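Local coordinates for protein ORF59 (Human herpesvirus 8, PDB 3HSL) that raises the processivity of the viral DNA polymerase as its accessory subunit in lytic replication, probably by keeping the enzyme from leaving its template, at residues A[32-37]-A[53-58]; A[157-162]-A[297-302]; A[169-174]-A[272-277]; A[232-237]-A[286-291]; A[267-272]-A[290-295]. All coordinates share one frame; numbering follows the deposited sequence.

Contact 1: A[32-37]-A[53-58]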
# COMPACT_ATOMS: atom_id res chain seq x y z
N LYS A 32 -0.44 -6.79 -10.65
CA LYS A 32 -0.59 -5.56 -9.87
C LYS A 32 0.58 -4.61 -9.66
O LYS A 32 0.38 -3.40 -9.71
CB LYS A 32 -1.32 -5.82 -8.54
CG LYS A 32 -0.56 -6.58 -7.53
CD LYS A 32 -1.39 -6.81 -6.29
CE LYS A 32 -0.57 -7.55 -5.26
NZ LYS A 32 -1.41 -7.86 -4.07
N SER A 33 1.78 -5.13 -9.43
CA SER A 33 2.91 -4.21 -9.20
C SER A 33 3.27 -3.54 -10.52
O SER A 33 3.62 -2.36 -10.55
CB SER A 33 4.11 -4.91 -8.58
OG SER A 33 4.67 -5.80 -9.52
N ALA A 34 3.18 -4.30 -11.62
CA ALA A 34 3.45 -3.76 -12.95
C ALA A 34 2.42 -2.71 -13.36
O ALA A 34 2.75 -1.78 -14.08
CB ALA A 34 3.49 -4.86 -13.97
N THR A 35 1.18 -2.85 -12.92
CA THR A 35 0.14 -1.91 -13.31
C THR A 35 -0.16 -0.80 -12.28
O THR A 35 -0.96 0.10 -12.56
CB THR A 35 -1.17 -2.64 -13.63
OG1 THR A 35 -1.54 -3.43 -12.49
CG2 THR A 35 -1.03 -3.56 -14.85
N LYS A 36 0.47 -0.85 -11.11
CA LYS A 36 0.19 0.17 -10.11
C LYS A 36 0.31 1.58 -10.71
O LYS A 36 -0.56 2.43 -10.50
CB LYS A 36 1.10 -0.01 -8.89
CG LYS A 36 0.70 0.84 -7.71
CD LYS A 36 1.63 0.63 -6.55
CE LYS A 36 1.25 1.51 -5.35
NZ LYS A 36 2.23 1.27 -4.24
N THR A 37 1.39 1.80 -11.46
CA THR A 37 1.72 3.05 -12.15
C THR A 37 1.12 3.14 -13.54
O THR A 37 1.50 4.00 -14.34
CB THR A 37 3.22 3.07 -12.37
OG1 THR A 37 3.86 3.26 -11.11
CG2 THR A 37 3.64 4.21 -13.32
N VAL A 53 -6.34 -2.07 -18.55
CA VAL A 53 -5.23 -1.44 -17.83
C VAL A 53 -3.96 -1.63 -18.63
O VAL A 53 -3.68 -2.74 -19.10
CB VAL A 53 -4.93 -2.15 -16.51
CG1 VAL A 53 -3.99 -1.27 -15.69
CG2 VAL A 53 -6.19 -2.41 -15.73
N LEU A 54 -3.20 -0.57 -18.77
CA LEU A 54 -1.92 -0.61 -19.47
C LEU A 54 -0.78 -0.07 -18.56
O LEU A 54 -1.04 0.57 -17.55
CB LEU A 54 -2.00 0.19 -20.79
CG LEU A 54 -2.79 -0.35 -22.02
CD1 LEU A 54 -4.22 -0.88 -21.76
CD2 LEU A 54 -2.79 0.68 -23.18
N SER A 55 0.47 -0.35 -18.90
CA SER A 55 1.61 0.15 -18.14
C SER A 55 2.86 -0.34 -18.83
O SER A 55 2.87 -1.41 -19.43
CB SER A 55 1.62 -0.34 -16.69
OG SER A 55 1.86 -1.74 -16.61
N SER A 56 3.92 0.46 -18.75
CA SER A 56 5.18 0.09 -19.34
C SER A 56 5.74 -1.10 -18.56
O SER A 56 5.33 -1.36 -17.43
CB SER A 56 6.14 1.26 -19.30
OG SER A 56 6.25 1.68 -17.97
N VAL A 57 6.68 -1.82 -19.17
CA VAL A 57 7.27 -2.98 -18.52
C VAL A 57 8.74 -2.97 -18.91
O VAL A 57 9.10 -3.27 -20.05
CB VAL A 57 6.60 -4.30 -18.98
CG1 VAL A 57 7.20 -5.47 -18.31
CG2 VAL A 57 5.15 -4.29 -18.65
N GLY A 58 9.58 -2.63 -17.95
CA GLY A 58 11.01 -2.56 -18.22
C GLY A 58 11.26 -1.38 -19.13
O GLY A 58 10.44 -0.47 -19.21
O HOH W 1 3.50 3.35 -16.84

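Contact 2: A[157-162]-A[297-302]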
# COMPACT_ATOMS: atom_id res chain seq x y z
N PRO A 157 -6.25 2.71 -26.95
CA PRO A 157 -6.61 1.35 -26.68
C PRO A 157 -6.24 0.68 -27.99
O PRO A 157 -7.00 0.73 -28.97
CB PRO A 157 -8.13 1.42 -26.49
CG PRO A 157 -8.49 2.90 -26.58
CD PRO A 157 -7.41 3.51 -27.36
N PHE A 158 -5.07 0.07 -28.02
CA PHE A 158 -4.59 -0.56 -29.25
C PHE A 158 -4.35 -2.09 -29.15
O PHE A 158 -3.44 -2.65 -29.80
CB PHE A 158 -3.37 0.22 -29.84
CG PHE A 158 -2.37 0.72 -28.80
CD1 PHE A 158 -1.59 -0.16 -28.04
CD2 PHE A 158 -2.20 2.09 -28.59
CE1 PHE A 158 -0.68 0.32 -27.10
CE2 PHE A 158 -1.28 2.58 -27.64
CZ PHE A 158 -0.53 1.69 -26.90
N HIS A 159 -5.17 -2.75 -28.32
CA HIS A 159 -5.02 -4.20 -28.11
C HIS A 159 -6.03 -5.20 -28.76
O HIS A 159 -5.64 -5.98 -29.64
CB HIS A 159 -4.80 -4.47 -26.63
CG HIS A 159 -3.49 -3.96 -26.11
ND1 HIS A 159 -2.40 -4.78 -25.93
CD2 HIS A 159 -3.10 -2.73 -25.73
CE1 HIS A 159 -1.39 -4.07 -25.46
NE2 HIS A 159 -1.79 -2.82 -25.33
N ASP A 160 -7.31 -5.18 -28.33
CA ASP A 160 -8.33 -6.07 -28.90
C ASP A 160 -8.63 -5.71 -30.34
O ASP A 160 -9.76 -5.37 -30.72
CB ASP A 160 -9.63 -6.08 -28.07
CG ASP A 160 -9.45 -6.71 -26.71
OD1 ASP A 160 -10.47 -7.03 -26.06
OD2 ASP A 160 -8.28 -6.89 -26.30
N ARG A 161 -7.57 -5.80 -31.14
CA ARG A 161 -7.64 -5.49 -32.56
C ARG A 161 -6.82 -6.43 -33.45
O ARG A 161 -6.31 -7.45 -32.98
CB ARG A 161 -7.32 -4.01 -32.80
CG ARG A 161 -6.10 -3.44 -32.07
CD ARG A 161 -5.86 -2.03 -32.60
NE ARG A 161 -7.10 -1.25 -32.54
CZ ARG A 161 -7.26 -0.03 -33.03
NH1 ARG A 161 -6.27 0.59 -33.64
NH2 ARG A 161 -8.44 0.56 -32.91
N MET A 162 -6.71 -6.05 -34.72
CA MET A 162 -5.97 -6.78 -35.77
C MET A 162 -6.31 -8.29 -35.87
O MET A 162 -5.41 -9.14 -35.99
CB MET A 162 -4.45 -6.50 -35.71
CG MET A 162 -3.67 -7.08 -34.51
SD MET A 162 -1.92 -6.60 -34.48
CE MET A 162 -1.38 -7.07 -36.14
N LYS A 297 -8.01 -10.57 -22.25
CA LYS A 297 -6.81 -10.64 -23.06
C LYS A 297 -5.67 -9.99 -22.29
O LYS A 297 -5.82 -8.88 -21.74
CB LYS A 297 -6.95 -10.01 -24.44
CG LYS A 297 -7.81 -10.79 -25.40
CD LYS A 297 -7.65 -10.25 -26.81
CE LYS A 297 -8.50 -11.02 -27.79
NZ LYS A 297 -9.94 -10.85 -27.44
N LEU A 298 -4.53 -10.69 -22.25
CA LEU A 298 -3.34 -10.22 -21.56
C LEU A 298 -2.11 -10.40 -22.44
O LEU A 298 -1.80 -11.52 -22.87
CB LEU A 298 -3.14 -11.00 -20.25
CG LEU A 298 -1.92 -10.64 -19.38
CD1 LEU A 298 -2.01 -9.20 -18.91
CD2 LEU A 298 -1.72 -11.56 -18.18
N SER A 299 -1.39 -9.32 -22.71
CA SER A 299 -0.17 -9.44 -23.52
C SER A 299 0.74 -8.28 -23.25
O SER A 299 0.34 -7.34 -22.59
CB SER A 299 -0.49 -9.50 -25.01
OG SER A 299 -0.93 -8.24 -25.46
N VAL A 300 1.96 -8.36 -23.75
CA VAL A 300 2.95 -7.31 -23.59
C VAL A 300 3.61 -7.11 -24.95
O VAL A 300 4.13 -8.04 -25.52
CB VAL A 300 4.04 -7.67 -22.57
CG1 VAL A 300 5.02 -6.55 -22.43
CG2 VAL A 300 3.45 -8.03 -21.18
N LEU A 301 3.57 -5.89 -25.46
CA LEU A 301 4.19 -5.58 -26.73
C LEU A 301 5.64 -5.21 -26.47
O LEU A 301 5.91 -4.28 -25.71
CB LEU A 301 3.49 -4.40 -27.37
CG LEU A 301 2.00 -4.59 -27.60
CD1 LEU A 301 1.36 -3.38 -28.23
CD2 LEU A 301 1.75 -5.82 -28.44
N LEU A 302 6.57 -5.94 -27.08
CA LEU A 302 8.00 -5.66 -26.90
C LEU A 302 8.45 -4.79 -28.04
O LEU A 302 8.37 -5.18 -29.21
CB LEU A 302 8.83 -6.94 -26.87
CG LEU A 302 8.55 -7.93 -25.74
CD1 LEU A 302 9.50 -9.08 -25.92
CD2 LEU A 302 8.72 -7.31 -24.36

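Contact 3: A[169-174]-A[272-277]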
# COMPACT_ATOMS: atom_id res chain seq x y z
N THR A 169 3.95 -15.13 -37.83
CA THR A 169 4.95 -16.01 -37.26
C THR A 169 4.68 -16.05 -35.76
O THR A 169 4.81 -15.03 -35.08
CB THR A 169 6.36 -15.47 -37.52
OG1 THR A 169 6.60 -15.45 -38.93
CG2 THR A 169 7.41 -16.34 -36.87
N ARG A 170 4.30 -17.21 -35.25
CA ARG A 170 4.03 -17.32 -33.82
C ARG A 170 4.59 -18.62 -33.26
O ARG A 170 4.73 -19.60 -33.98
CB ARG A 170 2.53 -17.13 -33.51
CG ARG A 170 1.61 -18.27 -33.91
CD ARG A 170 0.14 -17.92 -33.77
NE ARG A 170 -0.33 -17.04 -34.84
CZ ARG A 170 -0.80 -17.46 -36.02
NH1 ARG A 170 -0.89 -18.76 -36.30
NH2 ARG A 170 -1.20 -16.59 -36.93
N LEU A 171 4.89 -18.59 -31.96
CA LEU A 171 5.46 -19.71 -31.23
C LEU A 171 4.80 -19.97 -29.87
O LEU A 171 4.53 -19.02 -29.13
CB LEU A 171 6.95 -19.43 -30.99
CG LEU A 171 7.76 -20.43 -30.16
CD1 LEU A 171 7.91 -21.78 -30.89
CD2 LEU A 171 9.12 -19.86 -29.83
N LEU A 172 4.56 -21.25 -29.56
CA LEU A 172 3.96 -21.65 -28.28
C LEU A 172 4.80 -22.75 -27.65
O LEU A 172 4.84 -23.88 -28.14
CB LEU A 172 2.51 -22.10 -28.43
CG LEU A 172 1.84 -22.47 -27.11
CD1 LEU A 172 1.86 -21.32 -26.11
CD2 LEU A 172 0.42 -22.92 -27.34
N LEU A 173 5.48 -22.41 -26.55
CA LEU A 173 6.36 -23.38 -25.89
C LEU A 173 5.65 -24.00 -24.73
O LEU A 173 4.82 -23.34 -24.09
CB LEU A 173 7.61 -22.68 -25.33
CG LEU A 173 8.21 -21.50 -26.08
CD1 LEU A 173 7.37 -20.21 -25.70
CD2 LEU A 173 9.68 -21.30 -25.71
N CYS A 174 5.96 -25.26 -24.44
CA CYS A 174 5.36 -25.95 -23.31
C CYS A 174 5.95 -25.44 -21.99
O CYS A 174 6.89 -24.65 -21.98
CB CYS A 174 5.53 -27.47 -23.45
SG CYS A 174 7.23 -28.10 -23.61
N PRO A 272 2.61 -18.09 -21.61
CA PRO A 272 3.23 -17.26 -22.64
C PRO A 272 3.29 -17.81 -24.04
O PRO A 272 3.55 -18.99 -24.25
CB PRO A 272 4.66 -17.06 -22.13
CG PRO A 272 4.61 -17.31 -20.69
CD PRO A 272 3.58 -18.40 -20.54
N GLY A 273 3.04 -16.93 -25.00
CA GLY A 273 3.10 -17.25 -26.41
C GLY A 273 3.78 -16.06 -27.05
O GLY A 273 3.51 -14.91 -26.67
N LEU A 274 4.66 -16.31 -28.02
CA LEU A 274 5.36 -15.23 -28.71
C LEU A 274 4.80 -15.06 -30.10
O LEU A 274 4.57 -16.05 -30.79
CB LEU A 274 6.85 -15.53 -28.83
CG LEU A 274 7.64 -15.90 -27.58
CD1 LEU A 274 9.13 -15.98 -27.94
CD2 LEU A 274 7.43 -14.87 -26.49
N ILE A 275 4.58 -13.81 -30.52
CA ILE A 275 4.05 -13.53 -31.84
C ILE A 275 4.90 -12.42 -32.46
O ILE A 275 5.18 -11.42 -31.81
CB ILE A 275 2.59 -13.01 -31.78
CG1 ILE A 275 1.79 -13.69 -30.66
CG2 ILE A 275 1.94 -13.10 -33.14
CD1 ILE A 275 0.40 -13.12 -30.42
N TRP A 276 5.31 -12.61 -33.71
CA TRP A 276 6.11 -11.64 -34.44
C TRP A 276 5.23 -10.90 -35.41
O TRP A 276 4.86 -11.43 -36.47
CB TRP A 276 7.27 -12.29 -35.22
CG TRP A 276 8.46 -12.62 -34.41
CD1 TRP A 276 9.60 -11.88 -34.30
CD2 TRP A 276 8.65 -13.78 -33.59
NE1 TRP A 276 10.49 -12.51 -33.46
CE2 TRP A 276 9.93 -13.68 -33.01
CE3 TRP A 276 7.85 -14.90 -33.28
CZ2 TRP A 276 10.44 -14.64 -32.15
CZ3 TRP A 276 8.35 -15.86 -32.43
CH2 TRP A 276 9.64 -15.73 -31.87
N HIS A 277 4.88 -9.67 -35.06
CA HIS A 277 4.04 -8.87 -35.92
C HIS A 277 4.80 -8.25 -37.07
O HIS A 277 5.98 -7.89 -36.96
CB HIS A 277 3.29 -7.81 -35.12
CG HIS A 277 2.35 -8.40 -34.13
ND1 HIS A 277 1.07 -8.79 -34.46
CD2 HIS A 277 2.49 -8.66 -32.81
CE1 HIS A 277 0.47 -9.27 -33.39
NE2 HIS A 277 1.31 -9.20 -32.37

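Contact 4: A[232-237]-A[286-291]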
# COMPACT_ATOMS: atom_id res chain seq x y z
N GLY A 232 -5.67 -24.66 -32.29
CA GLY A 232 -5.00 -25.59 -33.20
C GLY A 232 -3.48 -25.58 -33.05
O GLY A 232 -2.74 -25.74 -34.03
N LEU A 233 -3.03 -25.40 -31.81
CA LEU A 233 -1.62 -25.38 -31.39
C LEU A 233 -1.59 -25.67 -29.88
O LEU A 233 -0.68 -25.21 -29.18
CB LEU A 233 -0.96 -24.02 -31.65
CG LEU A 233 -0.66 -23.31 -32.98
CD1 LEU A 233 -0.11 -21.92 -32.72
CD2 LEU A 233 0.34 -24.07 -33.82
N LYS A 234 -2.58 -26.42 -29.38
CA LYS A 234 -2.68 -26.73 -27.94
C LYS A 234 -3.15 -28.15 -27.62
O LYS A 234 -4.34 -28.36 -27.38
CB LYS A 234 -3.69 -25.79 -27.29
CG LYS A 234 -3.54 -24.32 -27.57
CD LYS A 234 -4.73 -23.64 -26.95
CE LYS A 234 -4.83 -22.18 -27.30
NZ LYS A 234 -6.06 -21.61 -26.68
N GLY A 235 -2.26 -29.14 -27.62
CA GLY A 235 -0.85 -28.94 -27.93
C GLY A 235 0.18 -28.93 -26.81
O GLY A 235 0.81 -29.96 -26.55
N LYS A 236 0.34 -27.77 -26.15
CA LYS A 236 1.37 -27.58 -25.10
C LYS A 236 1.39 -28.55 -23.89
O LYS A 236 1.38 -28.15 -22.72
CB LYS A 236 1.58 -26.09 -24.69
CG LYS A 236 0.53 -25.38 -23.81
CD LYS A 236 -0.86 -25.18 -24.42
CE LYS A 236 -1.74 -24.41 -23.44
NZ LYS A 236 -3.11 -24.19 -23.96
N LYS A 237 1.42 -29.84 -24.21
CA LYS A 237 1.46 -30.87 -23.19
C LYS A 237 2.93 -31.19 -22.91
O LYS A 237 3.37 -31.07 -21.76
CB LYS A 237 0.57 -32.07 -23.59
CG LYS A 237 0.98 -32.87 -24.84
CD LYS A 237 -0.22 -33.62 -25.45
CE LYS A 237 -1.04 -34.50 -24.48
NZ LYS A 237 -0.33 -35.65 -23.86
N GLY A 286 -0.52 -14.03 -23.24
CA GLY A 286 -1.01 -15.02 -22.32
C GLY A 286 -1.97 -15.84 -23.14
O GLY A 286 -2.99 -15.33 -23.60
N VAL A 287 -1.65 -17.11 -23.32
CA VAL A 287 -2.48 -18.02 -24.08
C VAL A 287 -3.30 -18.72 -23.02
O VAL A 287 -2.73 -19.32 -22.11
CB VAL A 287 -1.63 -18.99 -24.95
CG1 VAL A 287 -2.48 -20.02 -25.64
CG2 VAL A 287 -0.84 -18.21 -25.97
N PRO A 288 -4.65 -18.66 -23.13
CA PRO A 288 -5.55 -19.29 -22.15
C PRO A 288 -5.27 -20.78 -21.93
O PRO A 288 -5.19 -21.54 -22.89
CB PRO A 288 -6.95 -19.07 -22.73
CG PRO A 288 -6.76 -18.62 -24.11
CD PRO A 288 -5.40 -17.96 -24.18
N THR A 289 -5.14 -21.17 -20.66
CA THR A 289 -4.87 -22.55 -20.30
C THR A 289 -6.15 -23.15 -19.73
O THR A 289 -6.33 -24.37 -19.67
CB THR A 289 -3.75 -22.64 -19.24
OG1 THR A 289 -4.15 -21.97 -18.04
CG2 THR A 289 -2.49 -22.00 -19.74
N GLY A 290 -7.04 -22.27 -19.31
CA GLY A 290 -8.29 -22.67 -18.72
C GLY A 290 -9.49 -22.38 -19.58
O GLY A 290 -9.38 -22.22 -20.81
N CYS A 291 -10.64 -22.32 -18.91
CA CYS A 291 -11.92 -22.12 -19.55
C CYS A 291 -12.77 -20.94 -19.03
O CYS A 291 -13.96 -20.84 -19.36
CB CYS A 291 -12.70 -23.43 -19.42
SG CYS A 291 -14.37 -23.35 -20.00

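Contact 5: A[267-272]-A[290-295]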
# COMPACT_ATOMS: atom_id res chain seq x y z
N PRO A 267 -0.79 -18.87 -13.40
CA PRO A 267 -1.20 -20.24 -13.01
C PRO A 267 -2.72 -20.46 -12.95
O PRO A 267 -3.41 -19.83 -12.17
CB PRO A 267 -0.57 -20.41 -11.63
CG PRO A 267 0.68 -19.57 -11.71
CD PRO A 267 0.21 -18.33 -12.46
N GLY A 268 -3.18 -21.38 -13.79
CA GLY A 268 -4.59 -21.72 -13.89
C GLY A 268 -5.31 -20.80 -14.86
O GLY A 268 -6.54 -20.83 -14.95
N TRP A 269 -4.54 -19.97 -15.58
CA TRP A 269 -5.10 -19.00 -16.51
C TRP A 269 -4.39 -18.81 -17.85
O TRP A 269 -4.92 -19.17 -18.90
CB TRP A 269 -5.24 -17.64 -15.82
CG TRP A 269 -6.30 -17.62 -14.79
CD1 TRP A 269 -6.24 -18.13 -13.53
CD2 TRP A 269 -7.61 -17.07 -14.94
NE1 TRP A 269 -7.42 -17.92 -12.88
CE2 TRP A 269 -8.28 -17.27 -13.72
CE3 TRP A 269 -8.27 -16.42 -15.98
CZ2 TRP A 269 -9.59 -16.84 -13.51
CZ3 TRP A 269 -9.55 -16.00 -15.78
CH2 TRP A 269 -10.21 -16.21 -14.56
N PHE A 270 -3.19 -18.24 -17.81
CA PHE A 270 -2.43 -17.98 -19.02
C PHE A 270 -1.05 -18.58 -19.00
O PHE A 270 -0.50 -18.83 -17.94
CB PHE A 270 -2.29 -16.46 -19.27
CG PHE A 270 -3.58 -15.74 -19.44
CD1 PHE A 270 -4.30 -15.84 -20.62
CD2 PHE A 270 -4.09 -14.95 -18.41
CE1 PHE A 270 -5.50 -15.18 -20.78
CE2 PHE A 270 -5.30 -14.27 -18.56
CZ PHE A 270 -6.01 -14.39 -19.75
N THR A 271 -0.53 -18.79 -20.21
CA THR A 271 0.80 -19.32 -20.45
C THR A 271 1.33 -18.50 -21.65
O THR A 271 0.59 -18.25 -22.60
CB THR A 271 0.79 -20.84 -20.73
OG1 THR A 271 2.12 -21.34 -20.77
CG2 THR A 271 0.07 -21.19 -22.05
N PRO A 272 2.61 -18.09 -21.61
CA PRO A 272 3.23 -17.26 -22.64
C PRO A 272 3.29 -17.81 -24.04
O PRO A 272 3.55 -18.99 -24.25
CB PRO A 272 4.66 -17.06 -22.13
CG PRO A 272 4.61 -17.31 -20.69
CD PRO A 272 3.58 -18.40 -20.54
N GLY A 290 -7.04 -22.27 -19.31
CA GLY A 290 -8.29 -22.67 -18.72
C GLY A 290 -9.49 -22.38 -19.58
O GLY A 290 -9.38 -22.22 -20.81
N CYS A 291 -10.64 -22.32 -18.91
CA CYS A 291 -11.92 -22.12 -19.55
C CYS A 291 -12.77 -20.94 -19.03
O CYS A 291 -13.96 -20.84 -19.36
CB CYS A 291 -12.70 -23.43 -19.42
SG CYS A 291 -14.37 -23.35 -20.00
N GLN A 292 -12.19 -20.05 -18.23
CA GLN A 292 -13.00 -18.92 -17.76
C GLN A 292 -12.43 -17.53 -18.01
O GLN A 292 -12.79 -16.56 -17.33
CB GLN A 292 -13.57 -19.14 -16.33
CG GLN A 292 -12.59 -19.48 -15.20
CD GLN A 292 -13.32 -19.83 -13.88
OE1 GLN A 292 -14.50 -19.50 -13.67
NE2 GLN A 292 -12.60 -20.51 -12.98
N SER A 293 -11.54 -17.46 -19.00
CA SER A 293 -10.89 -16.21 -19.40
C SER A 293 -11.32 -15.66 -20.78
O SER A 293 -10.53 -15.00 -21.47
CB SER A 293 -9.35 -16.30 -19.29
OG SER A 293 -8.80 -17.35 -20.06
N GLY A 294 -12.57 -15.93 -21.18
CA GLY A 294 -13.15 -15.48 -22.46
C GLY A 294 -13.24 -13.96 -22.63
O GLY A 294 -13.00 -13.43 -23.72
N ASP A 295 -13.57 -13.25 -21.57
CA ASP A 295 -13.68 -11.80 -21.62
C ASP A 295 -12.33 -11.14 -21.36
O ASP A 295 -12.27 -9.93 -21.13
CB ASP A 295 -14.64 -11.31 -20.52
CG ASP A 295 -16.04 -11.89 -20.65
OD1 ASP A 295 -16.43 -12.35 -21.75
OD2 ASP A 295 -16.75 -11.88 -19.62

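Contact 1: A[32-37]-A[53-58]
Ser-55, on strand 49-56, reaches across to Ala-34 on helix 18-35 and donates its hydroxyl to the backbone carbonyl, with OG 2.7 Å from Ala-34 O. The bond comes in steeply: the C=O...OG angle is 119° and OG stands above the carbonyl plane. What aims it is the first torsion of Ser-55 (chi1 69°), which tucks OG between the backbone N and the carbonyl carbon. Next to this bond, Thr-35 presents its methyl branch. CG2 lies 3.8 Å from Val-53 CG1, a methyl held anti to its own backbone N, and the two side chains cross at about a right angle. The same Thr-35 CG2 is 3.8 Å from Ser-55 OG, flanking the hydroxyl with a nonpolar group. The hydroxyl of Thr-35 turns back instead to Ile-31 O, one turn earlier in the helix. Beyond Ser-55, a water donates to Thr-37 O at 3.3 Å and weakly accepts from Ser-56 N. Leu-263 of helix 254-263 also touches Ala-34. A carbonyl of helix 18-35 thus receives a side-chain hydroxyl from the strand, while the methyls beside it probably limit the access of solvent to that bond.

Contact 2: A[157-162]-A[297-302]
His-159 and Leu-301 approach from opposite directions and, with the buried Ser-299, form the more enclosed side of this contact between the loop 157-162 and strand 296-302. The imidazole carbon CE1 of His-159 sits 4.0 Å from Leu-301 CD1 and equally near its CG, so the ring corner rests against the branch point of the leucine. Ser-299 OG lies in the imidazole plane, at the ring edge, 3.8 Å from His-159 ND1; the hydroxyl has its hydrogen bond with Glu-283 on the adjacent strand. Phe-158 adds a slighter touch, its CD1 4.4 Å from Leu-301 CD1. Strand 296-302 lies between strands 61-67 and 282-288, antiparallel to both, where the two halves of the processivity-factor fold meet. The side chains of Lys-297, Ser-299 and Leu-301 alternate with those of Leu-298 and Val-300 and present one face of the sheet to the loop. Asp-160 OD2 has a salt bridge with Arg-66 of strand 61-67. Toward solvent the contact passes to two exposed residues, Asp-160 and Lys-297. The carboxylate oxygen OD2 of Asp-160 lies against the aliphatic part of Lys-297, 3.5 Å from CD, whereas the final bend of the lysine (chi4 63°) leaves NZ 4.1 Å from Asp-160 OD1, beyond a salt bridge.

Contact 3: A[169-174]-A[272-277]
Thr-169 meets Trp-276 first by backbone: Trp-276 N donates to Thr-169 O at 2.8 Å, nearly straight (173°) and close to the line of the C=O bond. That carbonyl oxygen also lies in the indole plane, at the ring edge, 3.5 Å from Trp-276 CE3. The methyl of Thr-169, placed anti to the backbone N (chi1 -63° for OG1), lies off one face of the indole near its rim, with CG2 3.9 Å from CE3. Arg-170 turns to the other face of the sheet, where its CB is 4.1 Å from Ile-275 CG2 before the chain bends and carries the guanidinium away; its CA makes a bent CA-H...O contact with Leu-274 O. Leu-171 and Leu-274 form an antiparallel hydrogen-bonded pair, each N donating to the other's O. Strands 169-172 and 270-276 run antiparallel, their axes 4.7 Å apart, as neighbours in the C-terminal half of the processivity-factor fold. Leu-171 shares the tryptophan's side of the sheet: its CB approaches the indole edge, 4.1 Å from CZ3, while CD2 packs on Leu-274 CD1. From the opposite side, next to Gly-273, Leu-172 brings CD1 to 3.4 Å from Pro-272 O. Leu-173 follows as the strand gives way, its CD1 4.3 Å from that same oxygen. Beyond these residues, Val-198 and Val-200 of strand 195-201 pack against Trp-276.

Contact 4: A[232-237]-A[286-291]
Lys-234 and Lys-236 reach across between backbones that keep well apart: the nearest CA atoms, of Lys-234 and Thr-289, are 9.0 Å from each other, and the loop 232-237 is modelled with a cis peptide bond before Gly-235. Both lysines aim their side chains at the end of strand 282-288. Lys-234 does so as a rod, extended from CG onward, and lays its CE 3.6 Å from Val-287 CG1, the methyl anti to the valine backbone N. The two side chains slant across one another, so that the contact is made by methylene against methyl. The ammonium lies past this point, its NZ 4.0 Å from Pro-288 CG, where lysine and proline ring meet at about a right angle. Strand 282-288 stands between strands 270-276 and 296-302 in the central antiparallel array, and this loop, which precedes strand 241-243, lies beside its C-terminal end. Lys-236 takes a less direct path. A turn at its second torsion (chi2 -65°) redirects an otherwise extended tail, bringing NZ to 3.5 Å from Pro-288 O; Lys-234 NZ is 3.9 Å from that oxygen. Neither approach amounts to a hydrogen bond, although the carbonyl dipole would probably attract both ammonium groups. Lys-236 CE also grazes Thr-289 CG2, at 4.5 Å. Lys-234 has a long, weak ion pair with Asp-231. Leu-172 of strand 169-172 touches both Lys-236 and the buried Val-287.

Contact 5: A[267-272]-A[290-295]
Trp-269 extends its indole to Gln-292 and Ser-293 of the loop between strands 282-288 and 296-302. From CB the side chain leaves beside the backbone N, with CG anti to the carbonyl carbon (chi1 -71°), and the second torsion (chi2 78°) then turns the benzene half to the loop. On the pyrrole half, CD1 lies 3.6 Å from Pro-267 O, which sits in the ring plane at the edge. Across the fused ring, CE3 comes 3.5 Å from Ser-293 CB, and CZ3 is just as close, so the serine methylene sits at the ring edge. CZ3 is also 3.6 Å from Gln-292 O. At the far end CH2 reaches Gln-292 CG at 4.1 Å; ring and side-chain amide planes are almost parallel (4°), but it is the methylene that touches. Phe-270 adds its CZ, 3.9 Å from Ser-293 CB, so both aromatic residues converge on one serine. Val-27 of helix 18-35 touches both aromatic side chains. Where strand 270-276 begins, the geometry fits a classic beta bulge, with Trp-269 and Phe-270 both facing Val-266.

How the contacts relate
Four of the contacts gather round the consecutive strands 270-276, 282-288 and 296-302. Contacts 4 and 5 lie closest, with centres 8 Å apart; they share Gly-290 and Cys-291, and Thr-289 N and Val-287 N approach carbonyls of the segment 267-272. Contact 3 continues strand 270-276 from contact 5 and meets contact 4 where Leu-172 packs on Lys-236, with centres 12 Å apart. Contact 2 lies on strand 296-302: Leu-298 packs on Phe-270, and the poorly ordered Met-162 probably lies near His-277 of contact 3. Contact 1 belongs to the N-terminal half, 14 Å from contact 2 between centres, touching it through Leu-54 and His-159; the centres of contacts 1 and 4 are about 25 Å apart.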